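Side-chain contacts in Exo-1,5-alpha-L-arabinofuranobiosidase (Gibberella zeae, PDB 2YDT), which probably cuts arabinobiose units from the ends of alpha-1,5-linked arabinan, working as a beta-propeller glycosidase: residues E15-P20 with G43-Y48; L34-G39 with R127-T132; N47-P50 with N54-F57. All blocks are in the same frame, centred on the assembly; numbering follows the deposited sequence.

In the fold
The chain enters through strand 11-17, an outer strand of the sheet that also holds strand 354-360 near the C terminus, and so helps close what reads as a six-bladed propeller. Contact 1 shuts the loop from 21 to 42, laying that closing sheet against strand 41-47 of the next blade. Contact 2 opens inside this loop, at the turn after strand 28-35, and closes far later, at the turn between strands 119-126 and 134-142 of the following blade; contacts 1 and 2 therefore cross. Contact 3 starts on residues 47 and 48, where contact 1 ends, and pinches off residues 51 to 53. It lies wholly within the span of contact 2.

Contact 1. Residues E15-P20 with G43-Y48; sequences EIFDPP and GTWENY. With MN (manganese (II) ion), chain L; MN (manganese (II) ion), chain I; AHR (alpha-L-arabinofuranose), chain C.
Phe17 and Trp45 carry this contact through apolar packing. The Phe17 ring and the six-membered ring of Trp45 are nearly parallel, planes at 23°, but offset enough that little of one ring lies over the other, with centroids 5.0 Å from each other. The CB-CG-CD2 side of Phe17 lies against Trp45 CZ2, and CD2 comes nearest, 3.4 Å from that atom. Trp45 holds its CG between the backbone N and carbonyl carbon (chi1 58°), which turns the indole toward strand 15-17. Beside it, Ile16 CG2 packs on Trp45 CZ3 at 4.1 Å. A classic beta bulge lets both Ile16 and Phe17 face Val354, and Trp45 touches Val354 too.

The side-chain hydrogen bonds run within 43-48. Trp45 NE1 donates to Asn47 OD1 at 3.0 Å, the donor tilted 23° from the carbonyl plane, and Phe17 CE2 lies 3.5 Å from that same oxygen. Farther along, Tyr48 OH donates to Glu46 OE1 from above the carboxylate plane, while O5 of the bound arabinofuranose donates to Glu46 OE2 at 2.6 Å; Gln87 N also binds OE2.

Just past Phe17, Asp18 bridges two manganese ions, OD1 to one at 2.1 Å and OD2 to the other at 2.2 Å; five waters complete the six ligands of the first.

With no hydrogen bond crossing between the segments, closing sheet and neighbouring blade meet here through two rings, one isoleucine methyl and an amide oxygen, while Tyr48 and Gln87 fix the carboxylate that receives the sugar.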
ATOM      1  N   GLU A  15     -13.193 -14.649  -4.864  1.00 11.66           N
ATOM      2  CA  GLU A  15     -11.932 -14.829  -5.546  1.00 10.83           C
ATOM      3  C   GLU A  15     -11.882 -13.964  -6.765  1.00 10.83           C
ATOM      4  O   GLU A  15     -12.795 -13.967  -7.613  1.00 12.65           O
ATOM      5  CB  GLU A  15     -11.741 -16.306  -5.935  1.00 12.10           C
ATOM      6  CG  GLU A  15     -10.406 -16.627  -6.617  1.00 12.14           C
ATOM      7  CD  GLU A  15     -10.232 -18.109  -6.788  1.00 13.03           C
ATOM      8  OE1 GLU A  15     -10.567 -18.589  -7.876  1.00 15.75           O
ATOM      9  OE2 GLU A  15      -9.820 -18.774  -5.818  1.00 16.91           O
ATOM     10  N   ILE A  16     -10.770 -13.233  -6.877  1.00  9.09           N
ATOM     11  CA  ILE A  16     -10.485 -12.361  -7.999  1.00  8.98           C
ATOM     12  C   ILE A  16      -9.580 -13.039  -9.045  1.00  8.81           C
ATOM     13  O   ILE A  16      -9.807 -12.910 -10.257  1.00  9.99           O
ATOM     14  CB  ILE A  16      -9.830 -11.040  -7.474  1.00 10.02           C
ATOM     15  CG1 ILE A  16     -10.824 -10.307  -6.547  1.00 10.17           C
ATOM     16  CG2 ILE A  16      -9.331 -10.172  -8.629  1.00 10.97           C
ATOM     17  CD1 ILE A  16     -10.279  -9.024  -5.887  1.00 10.83           C
ATOM     18  N   PHE A  17      -8.573 -13.753  -8.561  1.00  9.00           N
ATOM     19  CA  PHE A  17      -7.629 -14.447  -9.445  1.00  8.16           C
ATOM     20  C   PHE A  17      -6.975 -15.624  -8.736  1.00  8.69           C
ATOM     21  O   PHE A  17      -6.495 -15.494  -7.624  1.00  8.13           O
ATOM     22  CB  PHE A  17      -6.523 -13.484  -9.891  1.00  7.75           C
ATOM     23  CG  PHE A  17      -5.489 -14.091 -10.794  1.00  7.95           C
ATOM     24  CD1 PHE A  17      -5.823 -14.576 -12.066  1.00 11.60           C
ATOM     25  CD2 PHE A  17      -4.166 -14.112 -10.413  1.00  7.68           C
ATOM     26  CE1 PHE A  17      -4.841 -15.107 -12.907  1.00 10.36           C
ATOM     27  CE2 PHE A  17      -3.189 -14.633 -11.281  1.00  8.71           C
ATOM     28  CZ  PHE A  17      -3.541 -15.128 -12.489  1.00  8.66           C
ATOM     29  N   ASP A  18      -6.959 -16.770  -9.418  1.00  9.13           N
ATOM     30  CA  ASP A  18      -6.273 -17.958  -8.991  1.00  9.65           C
ATOM     31  C   ASP A  18      -5.184 -18.232 -10.027  1.00  8.53           C
ATOM     32  O   ASP A  18      -5.498 -18.518 -11.201  1.00  9.41           O
ATOM     33  CB  ASP A  18      -7.265 -19.119  -8.957  1.00  9.79           C
ATOM     34  CG  ASP A  18      -6.665 -20.398  -8.437  1.00 11.29           C
ATOM     35  OD1 ASP A  18      -5.604 -20.401  -7.789  1.00  8.68           O
ATOM     36  OD2 ASP A  18      -7.323 -21.454  -8.650  1.00 14.00           O
ATOM     37  N   PRO A  19      -3.894 -18.153  -9.617  1.00  8.11           N
ATOM     38  CA  PRO A  19      -2.822 -18.249 -10.586  1.00  7.57           C
ATOM     39  C   PRO A  19      -2.696 -19.634 -11.234  1.00  7.99           C
ATOM     40  O   PRO A  19      -3.027 -20.642 -10.607  1.00  8.86           O
ATOM     41  CB  PRO A  19      -1.563 -17.947  -9.760  1.00  8.24           C
ATOM     42  CG  PRO A  19      -1.931 -18.304  -8.331  1.00  9.22           C
ATOM     43  CD  PRO A  19      -3.409 -18.061  -8.222  1.00  8.08           C
ATOM     44  N   PRO A  20      -2.195 -19.679 -12.464  1.00  8.43           N
ATOM     45  CA  PRO A  20      -1.763 -20.963 -13.025  1.00  7.83           C
ATOM     46  C   PRO A  20      -0.779 -21.641 -12.059  1.00  7.80           C
ATOM     47  O   PRO A  20       0.041 -20.975 -11.400  1.00  9.50           O
ATOM     48  CB  PRO A  20      -1.084 -20.560 -14.326  1.00  8.57           C
ATOM     49  CG  PRO A  20      -1.693 -19.289 -14.692  1.00  9.27           C
ATOM     50  CD  PRO A  20      -1.898 -18.577 -13.376  1.00  9.05           C
ATOM     51  N   GLY A  43      -8.256  -3.250  -9.732  1.00  8.11           N
ATOM     52  CA  GLY A  43      -7.380  -3.975  -8.848  1.00  7.84           C
ATOM     53  C   GLY A  43      -6.142  -4.444  -9.562  1.00  8.01           C
ATOM     54  O   GLY A  43      -6.170  -4.654 -10.785  1.00  7.72           O
ATOM     55  N   THR A  44      -5.071  -4.702  -8.783  1.00  7.03           N
ATOM     56  CA  THR A  44      -3.804  -5.225  -9.305  1.00  7.29           C
ATOM     57  C   THR A  44      -3.048  -5.945  -8.200  1.00  6.89           C
ATOM     58  O   THR A  44      -3.482  -5.988  -7.024  1.00  6.30           O
ATOM     59  CB  THR A  44      -2.965  -4.079  -9.910  1.00  6.99           C
ATOM     60  OG1 THR A  44      -1.883  -4.643 -10.697  1.00  7.53           O
ATOM     61  CG2 THR A  44      -2.397  -3.135  -8.816  1.00  7.48           C
ATOM     62  N   TRP A  45      -1.947  -6.571  -8.581  1.00  6.23           N
ATOM     63  CA  TRP A  45      -1.107  -7.360  -7.694  1.00  6.91           C
ATOM     64  C   TRP A  45       0.190  -7.677  -8.389  1.00  6.74           C
ATOM     65  O   TRP A  45       0.324  -7.467  -9.628  1.00  7.45           O
ATOM     66  CB  TRP A  45      -1.779  -8.676  -7.298  1.00  6.98           C
ATOM     67  CG  TRP A  45      -2.175  -9.582  -8.482  1.00  5.53           C
ATOM     68  CD1 TRP A  45      -1.396 -10.527  -9.071  1.00  5.06           C
ATOM     69  CD2 TRP A  45      -3.392  -9.567  -9.212  1.00  4.30           C
ATOM     70  NE1 TRP A  45      -2.055 -11.122 -10.111  1.00  6.55           N
ATOM     71  CE2 TRP A  45      -3.291 -10.562 -10.225  1.00  5.65           C
ATOM     72  CE3 TRP A  45      -4.587  -8.829  -9.104  1.00  6.69           C
ATOM     73  CZ2 TRP A  45      -4.323 -10.826 -11.120  1.00  7.83           C
ATOM     74  CZ3 TRP A  45      -5.619  -9.104  -9.983  1.00  7.54           C
ATOM     75  CH2 TRP A  45      -5.484 -10.089 -10.986  1.00 10.36           C
ATOM     76  N   GLU A  46       1.164  -8.160  -7.605  1.00  6.63           N
ATOM     77  CA  GLU A  46       2.426  -8.725  -8.162  1.00  6.14           C
ATOM     78  C   GLU A  46       2.096 -10.070  -8.776  1.00  6.32           C
ATOM     79  O   GLU A  46       1.581 -10.943  -8.091  1.00  6.83           O
ATOM     80  CB  GLU A  46       3.476  -8.941  -7.079  1.00  5.63           C
ATOM     81  CG  GLU A  46       3.933  -7.678  -6.375  1.00  5.98           C
ATOM     82  CD  GLU A  46       4.836  -7.905  -5.169  1.00  6.23           C
ATOM     83  OE1 GLU A  46       5.046  -9.039  -4.738  1.00  6.73           O
ATOM     84  OE2 GLU A  46       5.318  -6.889  -4.642  1.00  7.31           O
ATOM     85  N   ASN A  47       2.457 -10.273 -10.048  1.00  6.86           N
ATOM     86  CA  ASN A  47       2.060 -11.452 -10.812  1.00  6.56           C
ATOM     87  C   ASN A  47       3.325 -12.182 -11.261  1.00  6.84           C
ATOM     88  O   ASN A  47       4.084 -11.700 -12.110  1.00  7.04           O
ATOM     89  CB  ASN A  47       1.232 -10.952 -11.996  1.00  6.62           C
ATOM     90  CG  ASN A  47       0.487 -12.056 -12.736  1.00  7.14           C
ATOM     91  OD1 ASN A  47      -0.463 -12.615 -12.192  1.00  6.78           O
ATOM     92  ND2 ASN A  47       0.874 -12.317 -14.007  1.00  5.25           N
ATOM     93  N   TYR A  48       3.616 -13.291 -10.591  1.00  7.57           N
ATOM     94  CA  TYR A  48       4.919 -13.978 -10.693  1.00  7.03           C
ATOM     95  C   TYR A  48       4.871 -15.019 -11.823  1.00  8.19           C
ATOM     96  O   TYR A  48       5.097 -16.215 -11.621  1.00  8.34           O
ATOM     97  CB  TYR A  48       5.347 -14.608  -9.368  1.00  7.36           C
ATOM     98  CG  TYR A  48       5.693 -13.643  -8.258  1.00  6.56           C
ATOM     99  CD1 TYR A  48       7.002 -13.449  -7.873  1.00  7.70           C
ATOM    100  CD2 TYR A  48       4.704 -12.910  -7.593  1.00  6.11           C
ATOM    101  CE1 TYR A  48       7.358 -12.556  -6.854  1.00  7.28           C
ATOM    102  CE2 TYR A  48       5.048 -12.014  -6.583  1.00  5.71           C
ATOM    103  CZ  TYR A  48       6.371 -11.840  -6.206  1.00  6.00           C
ATOM    104  OH  TYR A  48       6.728 -10.951  -5.213  1.00  8.07           O
TER
HETATM  105 MN    MN L1510      -9.100 -22.317  -9.665  0.50 21.73          MN
HETATM  106 MN    MN I1507      -4.655 -21.983  -6.715  1.00 11.37          MN
HETATM  107  O5  AHR C 501       6.819  -7.126  -2.501  1.00  7.41           O
HETATM  108  C5  AHR C 501       7.701  -8.260  -2.572  1.00  7.41           C
HETATM  109  C4  AHR C 501       8.620  -8.329  -1.378  1.00  7.15           C
HETATM  110  O4  AHR C 501       9.498  -7.224  -1.299  1.00  7.20           O
HETATM  111  C3  AHR C 501       9.600  -9.516  -1.439  1.00  7.31           C
HETATM  112  O3  AHR C 501       9.009 -10.774  -1.027  1.00  7.81           O
HETATM  113  C2  AHR C 501      10.649  -9.090  -0.441  1.00  7.15           C
HETATM  114  O2  AHR C 501      11.965  -9.616  -0.670  1.00  7.85           O
HETATM  115  C1  AHR C 501      10.635  -7.590  -0.561  1.00  8.35           C
HETATM  116  O   HOH W   1      -5.997 -23.568  -7.645  1.00 10.33           O
HETATM  117  O   HOH W   2      -3.169 -22.118  -8.377  1.00  8.99           O
HETATM  118  O   HOH W   3      -3.610 -23.667  -5.695  1.00  9.15           O
HETATM  119  O   HOH W   4      -6.215 -21.932  -5.153  1.00 10.99           O
HETATM  120  O   HOH W   5      -3.272 -20.712  -5.547  1.00  8.66           O

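Contact 2. Residues L34-G39 with R127-T132; sequences LELSDG and RDKGYT
Lys129 and Asp38 supply the charged part of the contact, meeting head-on across the gap between the turns. The lysine chain is extended beyond CG and brings NZ to 2.9 Å from Asp38 OD2, a hydrogen-bonded salt bridge that meets the oxygen from above, 46° out of the carboxylate plane. Asp38 holds CG between its own backbone N and carbonyl carbon (chi1 69°), which directs the carboxylate at Lys129. Its other oxygen, OD1, takes the backbone N of Thr40, so each carboxylate oxygen has a partner.

Apolar contact is confined to the root of the lysine, where Leu36 CD1 rests on Lys129 CB at 3.8 Å. Leu36 also touches Val105 and Glu92, on strands 105-111 and 87-92.

Hydrogen bonds within each segment shape the two turns. Gly39 N reaches Leu36 O at 3.0 Å across a type I turn. In the partner turn, Asp128 OD1 receives Thr132 N on its syn lone pair at 2.9 Å and OD2 receives Thr132 OG1 at 2.6 Å.

Because Lys129 and Asp38 are both solvent-exposed, the single ion pair probably adds modest strength; it links two turns of adjacent blades, next to the buried Leu36.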
ATOM      1  N   LEU A  34      -8.688   0.128  -6.180  1.00  8.11           N
ATOM      2  CA  LEU A  34      -8.965   1.562  -6.448  1.00  7.91           C
ATOM      3  C   LEU A  34     -10.412   1.773  -6.845  1.00  8.05           C
ATOM      4  O   LEU A  34     -10.927   1.057  -7.713  1.00  9.63           O
ATOM      5  CB  LEU A  34      -8.043   2.060  -7.574  1.00  8.26           C
ATOM      6  CG  LEU A  34      -8.250   3.494  -8.068  1.00  8.29           C
ATOM      7  CD1 LEU A  34      -7.854   4.489  -6.956  1.00  8.70           C
ATOM      8  CD2 LEU A  34      -7.497   3.814  -9.396  1.00  9.53           C
ATOM      9  N   GLU A  35     -11.052   2.788  -6.252  1.00  9.33           N
ATOM     10  CA  GLU A  35     -12.396   3.208  -6.716  1.00  9.84           C
ATOM     11  C   GLU A  35     -12.273   4.453  -7.583  1.00 10.07           C
ATOM     12  O   GLU A  35     -11.745   5.468  -7.114  1.00 11.65           O
ATOM     13  CB  GLU A  35     -13.325   3.508  -5.539  1.00 10.97           C
ATOM     14  CG  GLU A  35     -14.770   3.786  -5.963  1.00 11.28           C
ATOM     15  CD  GLU A  35     -15.701   4.117  -4.788  1.00 12.31           C
ATOM     16  OE1 GLU A  35     -15.321   4.984  -3.980  1.00 13.79           O
ATOM     17  OE2 GLU A  35     -16.792   3.520  -4.712  1.00 17.83           O
ATOM     18  N   LEU A  36     -12.772   4.389  -8.811  1.00 10.46           N
ATOM     19  CA  LEU A  36     -12.807   5.546  -9.685  1.00 10.57           C
ATOM     20  C   LEU A  36     -13.999   6.437  -9.381  1.00 12.88           C
ATOM     21  O   LEU A  36     -14.925   6.023  -8.678  1.00 12.58           O
ATOM     22  CB  LEU A  36     -12.834   5.112 -11.135  1.00 10.53           C
ATOM     23  CG  LEU A  36     -11.742   4.155 -11.613  1.00 10.85           C
ATOM     24  CD1 LEU A  36     -11.883   3.965 -13.134  1.00 11.68           C
ATOM     25  CD2 LEU A  36     -10.356   4.689 -11.196  1.00  8.92           C
ATOM     26  N   SER A  37     -13.980   7.659  -9.914  1.00 13.53           N
ATOM     27  CA  SER A  37     -15.039   8.621  -9.621  1.00 14.16           C
ATOM     28  C   SER A  37     -16.395   8.186 -10.154  1.00 14.85           C
ATOM     29  O   SER A  37     -17.424   8.636  -9.621  1.00 16.19           O
ATOM     30  CB  SER A  37     -14.665   9.981 -10.200  1.00 14.72           C
ATOM     31  OG  SER A  37     -14.623   9.914 -11.591  1.00 18.85           O
ATOM     32  N   ASP A  38     -16.411   7.306 -11.143  1.00 13.65           N
ATOM     33  CA  ASP A  38     -17.664   6.716 -11.685  1.00 15.09           C
ATOM     34  C   ASP A  38     -18.161   5.451 -10.966  1.00 14.65           C
ATOM     35  O   ASP A  38     -19.166   4.871 -11.367  1.00 15.92           O
ATOM     36  CB  ASP A  38     -17.557   6.509 -13.190  1.00 15.53           C
ATOM     37  CG  ASP A  38     -16.595   5.430 -13.594  1.00 16.75           C
ATOM     38  OD1 ASP A  38     -16.054   4.688 -12.714  1.00 16.91           O
ATOM     39  OD2 ASP A  38     -16.367   5.339 -14.839  1.00 20.41           O
ATOM     40  N   GLY A  39     -17.460   5.032  -9.920  1.00 13.53           N
ATOM     41  CA  GLY A  39     -17.852   3.901  -9.133  1.00 12.94           C
ATOM     42  C   GLY A  39     -17.255   2.562  -9.562  1.00 11.91           C
ATOM     43  O   GLY A  39     -17.384   1.587  -8.833  1.00 12.40           O
ATOM     44  N   ARG A 127      -5.275   7.201 -19.344  1.00  9.11           N
ATOM     45  CA  ARG A 127      -6.170   8.317 -19.667  1.00  9.81           C
ATOM     46  C   ARG A 127      -7.568   7.815 -20.052  1.00 10.74           C
ATOM     47  O   ARG A 127      -8.432   8.617 -20.428  1.00 12.45           O
ATOM     48  CB  ARG A 127      -5.585   9.127 -20.833  1.00 10.32           C
ATOM     49  CG  ARG A 127      -4.251   9.786 -20.534  1.00 10.34           C
ATOM     50  CD  ARG A 127      -3.687  10.467 -21.766  1.00 11.33           C
ATOM     51  NE  ARG A 127      -2.458  11.240 -21.560  1.00 11.38           N
ATOM     52  CZ  ARG A 127      -2.415  12.498 -21.121  1.00 12.10           C
ATOM     53  NH1 ARG A 127      -3.518  13.154 -20.831  1.00 13.50           N
ATOM     54  NH2 ARG A 127      -1.264  13.117 -21.014  1.00 14.44           N
ATOM     55  N   ASP A 128      -7.802   6.512 -19.945  1.00  9.70           N
ATOM     56  CA  ASP A 128      -9.071   5.924 -20.356  1.00 10.36           C
ATOM     57  C   ASP A 128      -9.608   4.944 -19.280  1.00  9.92           C
ATOM     58  O   ASP A 128     -10.275   3.978 -19.602  1.00 11.15           O
ATOM     59  CB  ASP A 128      -8.957   5.266 -21.743  1.00 10.26           C
ATOM     60  CG  ASP A 128      -7.857   4.225 -21.828  1.00 10.80           C
ATOM     61  OD1 ASP A 128      -7.389   3.758 -20.739  1.00 11.19           O
ATOM     62  OD2 ASP A 128      -7.426   3.894 -22.973  1.00 12.99           O
ATOM     63  N   LYS A 129      -9.389   5.279 -18.021  1.00 10.45           N
ATOM     64  CA  LYS A 129     -10.002   4.548 -16.897  1.00 10.63           C
ATOM     65  C   LYS A 129      -9.528   3.089 -16.825  1.00 10.71           C
ATOM     66  O   LYS A 129     -10.236   2.207 -16.359  1.00 11.32           O
ATOM     67  CB  LYS A 129     -11.560   4.674 -16.897  1.00 11.85           C
ATOM     68  CG  LYS A 129     -12.019   6.118 -16.827  1.00 14.95           C
ATOM     69  CD  LYS A 129     -13.538   6.210 -16.777  1.00 19.58           C
ATOM     70  CE  LYS A 129     -13.963   7.634 -16.412  1.00 24.14           C
ATOM     71  NZ  LYS A 129     -15.458   7.685 -16.305  1.00 25.33           N
ATOM     72  N   GLY A 130      -8.290   2.862 -17.241  1.00 10.07           N
ATOM     73  CA  GLY A 130      -7.629   1.571 -16.972  1.00  9.96           C
ATOM     74  C   GLY A 130      -7.452   0.633 -18.160  1.00 10.22           C
ATOM     75  O   GLY A 130      -6.979  -0.499 -17.972  1.00 10.23           O
ATOM     76  N   TYR A 131      -7.847   1.065 -19.360  1.00 10.00           N
ATOM     77  CA  TYR A 131      -7.781   0.233 -20.549  1.00 10.32           C
ATOM     78  C   TYR A 131      -6.422   0.272 -21.266  1.00  9.93           C
ATOM     79  O   TYR A 131      -5.994  -0.752 -21.800  1.00 10.50           O
ATOM     80  CB  TYR A 131      -8.949   0.570 -21.517  1.00  9.98           C
ATOM     81  CG  TYR A 131     -10.252   0.026 -21.007  1.00 12.10           C
ATOM     82  CD1 TYR A 131     -10.624  -1.290 -21.274  1.00 12.35           C
ATOM     83  CD2 TYR A 131     -11.099   0.806 -20.254  1.00 12.88           C
ATOM     84  CE1 TYR A 131     -11.794  -1.816 -20.785  1.00 13.30           C
ATOM     85  CE2 TYR A 131     -12.299   0.276 -19.742  1.00 15.62           C
ATOM     86  CZ  TYR A 131     -12.633  -1.036 -20.034  1.00 14.89           C
ATOM     87  OH  TYR A 131     -13.811  -1.600 -19.536  1.00 16.47           O
ATOM     88  N   THR A 132      -5.763   1.438 -21.277  1.00  9.25           N
ATOM     89  CA  THR A 132      -4.409   1.541 -21.803  1.00  8.56           C
ATOM     90  C   THR A 132      -3.536   2.306 -20.820  1.00  9.25           C
ATOM     91  O   THR A 132      -4.032   3.071 -19.988  1.00  9.63           O
ATOM     92  CB  THR A 132      -4.335   2.217 -23.190  1.00  9.96           C
ATOM     93  OG1 THR A 132      -4.802   3.542 -23.065  1.00 10.17           O
ATOM     94  CG2 THR A 132      -5.225   1.465 -24.250  1.00  8.66           C
TER

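Contact 3. Residues N47-P50 with N54-F57; sequences NYSP and NVWF
The indole of Trp56 has Asn47 ND2 over one face, 3.4 Å above the plane and offset toward the rim, the amide plane inclined 47° to the ring. A water stands 3.3 Å above the indole, over its centre. At the edge, in plane, is the carbonyl O of Asn54, and Lys74 makes a cation-pi contact with the ring. Ser49 OG approaches obliquely, 3.5 Å from Trp56 CZ3.

That water is gripped by four bonds. It donates to Asn47 O at 2.7 Å and to Ser49 OG at 2.8 Å, and it accepts from Asn47 ND2 and from Trp56 N, each at 3.0 Å. Ser49 holds OG between its backbone N and carbonyl carbon (chi1 57°), which turns the hydroxyl to the water and the indole. Asn47 ND2 is also bonded to Tyr23 OH, and its OD1 is taken by Trp45, so the amide is held at both ends. A second water accepts from Asn47 N and donates to Trp56 O.

Val55 CG1 packs against oxygens, Asn47 O at 3.5 Å and Ser49 OG.

Tyr48, of the arabinofuranose pocket, centres an inverse gamma turn in this connection between strands 41-47 and 57-62. No direct hydrogen bond joins its two arms; water does that work, satisfying Asn47 O, Ser49 OG and Trp56 N within a buried contact.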
ATOM      1  N   ASN A  47       2.457 -10.273 -10.048  1.00  6.86           N
ATOM      2  CA  ASN A  47       2.060 -11.452 -10.812  1.00  6.56           C
ATOM      3  C   ASN A  47       3.325 -12.182 -11.261  1.00  6.84           C
ATOM      4  O   ASN A  47       4.084 -11.700 -12.110  1.00  7.04           O
ATOM      5  CB  ASN A  47       1.232 -10.952 -11.996  1.00  6.62           C
ATOM      6  CG  ASN A  47       0.487 -12.056 -12.736  1.00  7.14           C
ATOM      7  OD1 ASN A  47      -0.463 -12.615 -12.192  1.00  6.78           O
ATOM      8  ND2 ASN A  47       0.874 -12.317 -14.007  1.00  5.25           N
ATOM      9  N   TYR A  48       3.616 -13.291 -10.591  1.00  7.57           N
ATOM     10  CA  TYR A  48       4.919 -13.978 -10.693  1.00  7.03           C
ATOM     11  C   TYR A  48       4.871 -15.019 -11.823  1.00  8.19           C
ATOM     12  O   TYR A  48       5.097 -16.215 -11.621  1.00  8.34           O
ATOM     13  CB  TYR A  48       5.347 -14.608  -9.368  1.00  7.36           C
ATOM     14  CG  TYR A  48       5.693 -13.643  -8.258  1.00  6.56           C
ATOM     15  CD1 TYR A  48       7.002 -13.449  -7.873  1.00  7.70           C
ATOM     16  CD2 TYR A  48       4.704 -12.910  -7.593  1.00  6.11           C
ATOM     17  CE1 TYR A  48       7.358 -12.556  -6.854  1.00  7.28           C
ATOM     18  CE2 TYR A  48       5.048 -12.014  -6.583  1.00  5.71           C
ATOM     19  CZ  TYR A  48       6.371 -11.840  -6.206  1.00  6.00           C
ATOM     20  OH  TYR A  48       6.728 -10.951  -5.213  1.00  8.07           O
ATOM     21  N   SER A  49       4.706 -14.505 -13.023  1.00  7.67           N
ATOM     22  CA  SER A  49       4.614 -15.365 -14.207  1.00  7.78           C
ATOM     23  C   SER A  49       6.002 -15.851 -14.633  1.00  7.68           C
ATOM     24  O   SER A  49       7.004 -15.245 -14.334  1.00  7.38           O
ATOM     25  CB  SER A  49       3.912 -14.618 -15.341  1.00  8.54           C
ATOM     26  OG  SER A  49       4.597 -13.417 -15.637  1.00  8.91           O
ATOM     27  N   PRO A  50       6.058 -16.990 -15.352  1.00 10.01           N
ATOM     28  CA  PRO A  50       7.337 -17.448 -15.909  1.00 10.56           C
ATOM     29  C   PRO A  50       7.759 -16.523 -17.045  1.00  9.60           C
ATOM     30  O   PRO A  50       6.947 -16.218 -17.915  1.00 11.81           O
ATOM     31  CB  PRO A  50       6.998 -18.867 -16.449  1.00 11.60           C
ATOM     32  CG  PRO A  50       5.582 -19.122 -16.052  1.00 13.95           C
ATOM     33  CD  PRO A  50       4.925 -17.830 -15.759  1.00 11.29           C
ATOM     34  N   ASN A  54       8.519 -10.499 -19.930  1.00 10.89           N
ATOM     35  CA  ASN A  54       8.787  -9.824 -18.639  1.00  9.71           C
ATOM     36  C   ASN A  54       7.478  -9.674 -17.848  1.00  8.67           C
ATOM     37  O   ASN A  54       6.401  -9.427 -18.428  1.00  9.26           O
ATOM     38  CB  ASN A  54       9.352  -8.431 -18.878  1.00  8.87           C
ATOM     39  CG  ASN A  54      10.675  -8.440 -19.633  1.00 10.80           C
ATOM     40  OD1 ASN A  54      11.454  -9.410 -19.568  1.00 13.61           O
ATOM     41  ND2 ASN A  54      10.965  -7.311 -20.291  1.00 11.89           N
ATOM     42  N   VAL A  55       7.570  -9.827 -16.518  1.00  8.93           N
ATOM     43  CA  VAL A  55       6.393  -9.661 -15.661  1.00  8.81           C
ATOM     44  C   VAL A  55       5.709  -8.295 -15.844  1.00  7.63           C
ATOM     45  O   VAL A  55       6.322  -7.293 -16.224  1.00  8.01           O
ATOM     46  CB  VAL A  55       6.707  -9.897 -14.170  1.00  8.84           C
ATOM     47  CG1 VAL A  55       7.079 -11.389 -13.934  1.00  8.16           C
ATOM     48  CG2 VAL A  55       7.838  -8.951 -13.688  1.00  6.97           C
ATOM     49  N   TRP A  56       4.414  -8.288 -15.577  1.00  7.20           N
ATOM     50  CA  TRP A  56       3.557  -7.106 -15.732  1.00  6.88           C
ATOM     51  C   TRP A  56       2.608  -7.041 -14.539  1.00  6.79           C
ATOM     52  O   TRP A  56       2.441  -8.030 -13.811  1.00  6.31           O
ATOM     53  CB  TRP A  56       2.746  -7.188 -17.019  1.00  7.72           C
ATOM     54  CG  TRP A  56       1.802  -8.357 -17.032  1.00  8.12           C
ATOM     55  CD1 TRP A  56       0.496  -8.373 -16.590  1.00  9.37           C
ATOM     56  CD2 TRP A  56       2.090  -9.699 -17.458  1.00  7.38           C
ATOM     57  NE1 TRP A  56      -0.020  -9.637 -16.676  1.00  9.70           N
ATOM     58  CE2 TRP A  56       0.934 -10.477 -17.198  1.00  8.36           C
ATOM     59  CE3 TRP A  56       3.214 -10.318 -17.992  1.00  9.75           C
ATOM     60  CZ2 TRP A  56       0.849 -11.827 -17.547  1.00 10.11           C
ATOM     61  CZ3 TRP A  56       3.151 -11.677 -18.289  1.00 11.71           C
ATOM     62  CH2 TRP A  56       1.970 -12.413 -18.070  1.00 11.56           C
ATOM     63  N   PHE A  57       1.949  -5.899 -14.380  1.00  6.77           N
ATOM     64  CA  PHE A  57       0.903  -5.774 -13.362  1.00  6.33           C
ATOM     65  C   PHE A  57      -0.441  -5.974 -14.067  1.00  7.00           C
ATOM     66  O   PHE A  57      -0.863  -5.102 -14.863  1.00  6.75           O
ATOM     67  CB  PHE A  57       0.912  -4.401 -12.695  1.00  7.27           C
ATOM     68  CG  PHE A  57       2.174  -4.091 -11.925  1.00  6.01           C
ATOM     69  CD1 PHE A  57       2.780  -5.032 -11.103  1.00  6.12           C
ATOM     70  CD2 PHE A  57       2.659  -2.799 -11.915  1.00  6.05           C
ATOM     71  CE1 PHE A  57       3.927  -4.704 -10.349  1.00  6.40           C
ATOM     72  CE2 PHE A  57       3.797  -2.444 -11.135  1.00  5.28           C
ATOM     73  CZ  PHE A  57       4.429  -3.434 -10.370  1.00  6.88           C
TER
HETATM   74  O   HOH W   6       4.195  -8.347 -11.617  1.00  7.13           O
HETATM   75  O   HOH W   7       3.514 -11.048 -14.712  1.00  7.35           O